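Local atomic coordinates of putative thioesterase (Syntrophus aciditrophicus SB, PDB entry 3HDU), a protein that probably hydrolyses thioesters, as a hot-dog-fold protein of the thioesterase superfamily whose own substrate is not established. Residues Q41-F46 and E118-G123. Sequence-based numbering, arbitrary orientation.
Sequences QVKLSF and EFVCTG
Phe-46 and Phe-119 face each other as a hydrogen-bonded antiparallel pair, the first of three that join strands 41-46 and 118-123. Phe-46 N gives a nearly straight bond of 2.7 Å to Phe-119 O, while the return bond from Phe-119 N to Phe-46 O is longer, 3.1 Å, its donor lying above the carbonyl plane. Leu-44 with Cys-121 and Val-42 with Gly-123 repeat the reciprocal pattern; Cys-121 N meets Leu-44 O at 2.8 Å. Glycine suits its place, since a CB on Gly-123 would sit tightly against Val-42 CG2.

Aromatic contact is concentrated at the Phe-46 end. CG of Phe-119 sits between its own backbone N and carbonyl carbon (chi1 53°), which swings the ring toward the neighbouring strand. Phe-46 CB rests over one face in a CH-pi contact, 3.7 Å from the centroid of the Phe-119 ring. The two rings are near parallel, planes at 19°, yet so far slid apart that they barely overlap. Were an alanine here instead of Phe-119, the ring face would be lost, which is likely to leave a gap beside Phe-46 CB.

Strands 41-48 and 118-128 are adjacent inner strands of the antiparallel hot-dog sheet, which wraps around helix 58-85. Phe-46, Leu-44 and Cys-121 point to the helix side, where apolar groups suit burial: Phe-46 meets Ala-69, and Leu-44 and Cys-121 share Thr-73.

The other face, where Lys-43 and Val-120 are partly exposed, mixes polar and aliphatic groups. Lys-43, fully extended, lays its methylene chain across Val-120, with CE 3.5 Å from Val-120 CG2. The methyl of beta-branched Thr-122 packs against the Gln-41 amide, CG2 lying 3.4 Å from Gln-41 NE2.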
ATOM      1  N   GLN A  41     -10.015  -0.944  22.224  1.00 74.49           N
ATOM      2  CA  GLN A  41      -8.735  -0.231  22.455  1.00 73.98           C
ATOM      3  C   GLN A  41      -7.885  -0.829  23.594  1.00 73.36           C
ATOM      4  O   GLN A  41      -8.426  -1.226  24.624  1.00 73.28           O
ATOM      5  CB  GLN A  41      -9.039   1.247  22.757  1.00 74.16           C
ATOM      6  CG  GLN A  41      -7.839   2.170  23.013  1.00 74.18           C
ATOM      7  CD  GLN A  41      -8.244   3.619  23.268  1.00 74.18           C
ATOM      8  OE1 GLN A  41      -9.381   4.026  23.012  1.00 74.12           O
ATOM      9  NE2 GLN A  41      -7.301   4.406  23.770  1.00 74.34           N
ATOM     10  N   VAL A  42      -6.567  -0.890  23.383  1.00 72.61           N
ATOM     11  CA  VAL A  42      -5.586  -1.327  24.397  1.00 72.27           C
ATOM     12  C   VAL A  42      -4.443  -0.305  24.459  1.00 71.95           C
ATOM     13  O   VAL A  42      -4.261   0.475  23.526  1.00 71.84           O
ATOM     14  CB  VAL A  42      -5.006  -2.742  24.122  1.00 72.09           C
ATOM     15  CG1 VAL A  42      -6.124  -3.769  24.056  1.00 71.91           C
ATOM     16  CG2 VAL A  42      -4.167  -2.768  22.843  1.00 72.08           C
ATOM     17  N   LYS A  43      -3.682  -0.326  25.548  1.00 71.76           N
ATOM     18  CA  LYS A  43      -2.565   0.607  25.754  1.00 71.90           C
ATOM     19  C   LYS A  43      -1.450  -0.063  26.561  1.00 71.78           C
ATOM     20  O   LYS A  43      -1.677  -0.475  27.705  1.00 71.71           O
ATOM     21  CB  LYS A  43      -3.068   1.860  26.481  1.00 72.05           C
ATOM     22  CG  LYS A  43      -2.063   3.001  26.642  1.00 72.29           C
ATOM     23  CD  LYS A  43      -2.668   4.120  27.480  1.00 72.41           C
ATOM     24  CE  LYS A  43      -1.650   5.193  27.825  1.00 72.73           C
ATOM     25  NZ  LYS A  43      -2.176   6.147  28.863  1.00 72.71           N
ATOM     26  N   LEU A  44      -0.267  -0.182  25.953  1.00 71.66           N
ATOM     27  CA  LEU A  44       0.919  -0.756  26.594  1.00 71.63           C
ATOM     28  C   LEU A  44       2.002   0.308  26.738  1.00 71.69           C
ATOM     29  O   LEU A  44       2.159   1.154  25.857  1.00 71.86           O
ATOM     30  CB  LEU A  44       1.471  -1.917  25.762  1.00 71.52           C
ATOM     31  CG  LEU A  44       0.594  -3.155  25.564  1.00 71.46           C
ATOM     32  CD1 LEU A  44       1.316  -4.135  24.669  1.00 71.22           C
ATOM     33  CD2 LEU A  44       0.247  -3.817  26.891  1.00 71.33           C
ATOM     34  N   SER A  45       2.718   0.279  27.862  1.00 72.00           N
ATOM     35  CA  SER A  45       3.865   1.163  28.109  1.00 72.10           C
ATOM     36  C   SER A  45       5.097   0.267  28.165  1.00 72.23           C
ATOM     37  O   SER A  45       5.045  -0.836  28.715  1.00 72.17           O
ATOM     38  CB  SER A  45       3.704   1.976  29.386  1.00 71.93           C
ATOM     39  OG  SER A  45       3.576   1.144  30.515  1.00 72.48           O
ATOM     40  N   PHE A  46       6.188   0.746  27.573  1.00 72.67           N
ATOM     41  CA  PHE A  46       7.445   0.010  27.480  1.00 72.81           C
ATOM     42  C   PHE A  46       8.574   0.795  28.125  1.00 73.53           C
ATOM     43  O   PHE A  46       8.499   2.018  28.211  1.00 73.10           O
ATOM     44  CB  PHE A  46       7.774  -0.244  26.015  1.00 72.39           C
ATOM     45  CG  PHE A  46       6.755  -1.087  25.301  1.00 72.34           C
ATOM     46  CD1 PHE A  46       5.648  -0.499  24.685  1.00 72.30           C
ATOM     47  CD2 PHE A  46       6.894  -2.477  25.246  1.00 72.19           C
ATOM     48  CE1 PHE A  46       4.689  -1.288  24.021  1.00 72.38           C
ATOM     49  CE2 PHE A  46       5.946  -3.274  24.585  1.00 72.14           C
ATOM     50  CZ  PHE A  46       4.843  -2.681  23.971  1.00 72.15           C
ATOM     51  N   GLU A 118      11.429   5.379  28.069  1.00 81.87           N
ATOM     52  CA  GLU A 118      10.047   4.921  28.199  1.00 82.01           C
ATOM     53  C   GLU A 118       9.205   5.432  27.037  1.00 81.54           C
ATOM     54  O   GLU A 118       9.260   6.616  26.703  1.00 82.14           O
ATOM     55  CB  GLU A 118       9.442   5.361  29.544  1.00 82.20           C
ATOM     56  CG  GLU A 118      10.121   4.715  30.760  1.00 82.52           C
ATOM     57  CD  GLU A 118       9.520   5.123  32.110  1.00 82.76           C
ATOM     58  OE1 GLU A 118       8.280   5.235  32.228  1.00 83.35           O
ATOM     59  OE2 GLU A 118      10.296   5.310  33.072  1.00 82.95           O
ATOM     60  N   PHE A 119       8.463   4.522  26.406  1.00 80.97           N
ATOM     61  CA  PHE A 119       7.530   4.848  25.316  1.00 80.58           C
ATOM     62  C   PHE A 119       6.212   4.077  25.501  1.00 79.35           C
ATOM     63  O   PHE A 119       6.205   2.977  26.056  1.00 79.15           O
ATOM     64  CB  PHE A 119       8.157   4.630  23.929  1.00 81.08           C
ATOM     65  CG  PHE A 119       8.742   3.274  23.720  1.00 81.23           C
ATOM     66  CD1 PHE A 119       7.966   2.241  23.189  1.00 81.42           C
ATOM     67  CD2 PHE A 119      10.085   3.028  24.015  1.00 81.55           C
ATOM     68  CE1 PHE A 119       8.517   0.969  22.968  1.00 81.47           C
ATOM     69  CE2 PHE A 119      10.647   1.756  23.805  1.00 81.56           C
ATOM     70  CZ  PHE A 119       9.856   0.723  23.284  1.00 81.40           C
ATOM     71  N   VAL A 120       5.111   4.693  25.062  1.00 78.00           N
ATOM     72  CA  VAL A 120       3.751   4.151  25.201  1.00 77.03           C
ATOM     73  C   VAL A 120       3.146   3.939  23.815  1.00 75.95           C
ATOM     74  O   VAL A 120       3.360   4.750  22.912  1.00 75.77           O
ATOM     75  CB  VAL A 120       2.844   5.062  26.102  1.00 77.12           C
ATOM     76  CG1 VAL A 120       2.793   6.496  25.590  1.00 77.24           C
ATOM     77  CG2 VAL A 120       1.431   4.491  26.227  1.00 77.11           C
ATOM     78  N   CYS A 121       2.413   2.836  23.665  1.00 75.09           N
ATOM     79  CA  CYS A 121       1.768   2.451  22.409  1.00 74.52           C
ATOM     80  C   CYS A 121       0.297   2.124  22.667  1.00 74.31           C
ATOM     81  O   CYS A 121       0.000   1.320  23.550  1.00 74.30           O
ATOM     82  CB  CYS A 121       2.481   1.240  21.824  1.00 74.58           C
ATOM     83  SG  CYS A 121       1.896   0.731  20.201  1.00 74.85           S
ATOM     84  N   THR A 122      -0.602   2.774  21.918  1.00 74.19           N
ATOM     85  CA  THR A 122      -2.055   2.568  22.000  1.00 73.90           C
ATOM     86  C   THR A 122      -2.510   1.847  20.723  1.00 74.07           C
ATOM     87  O   THR A 122      -2.198   2.307  19.633  1.00 73.66           O
ATOM     88  CB  THR A 122      -2.809   3.912  22.114  1.00 73.80           C
ATOM     89  OG1 THR A 122      -2.364   4.628  23.275  1.00 73.87           O
ATOM     90  CG2 THR A 122      -4.316   3.693  22.217  1.00 73.82           C
ATOM     91  N   GLY A 123      -3.234   0.731  20.868  1.00 74.24           N
ATOM     92  CA  GLY A 123      -3.759  -0.051  19.732  1.00 74.63           C
ATOM     93  C   GLY A 123      -5.267   0.099  19.625  1.00 75.11           C
ATOM     94  O   GLY A 123      -5.959  -0.127  20.609  1.00 74.98           O
TER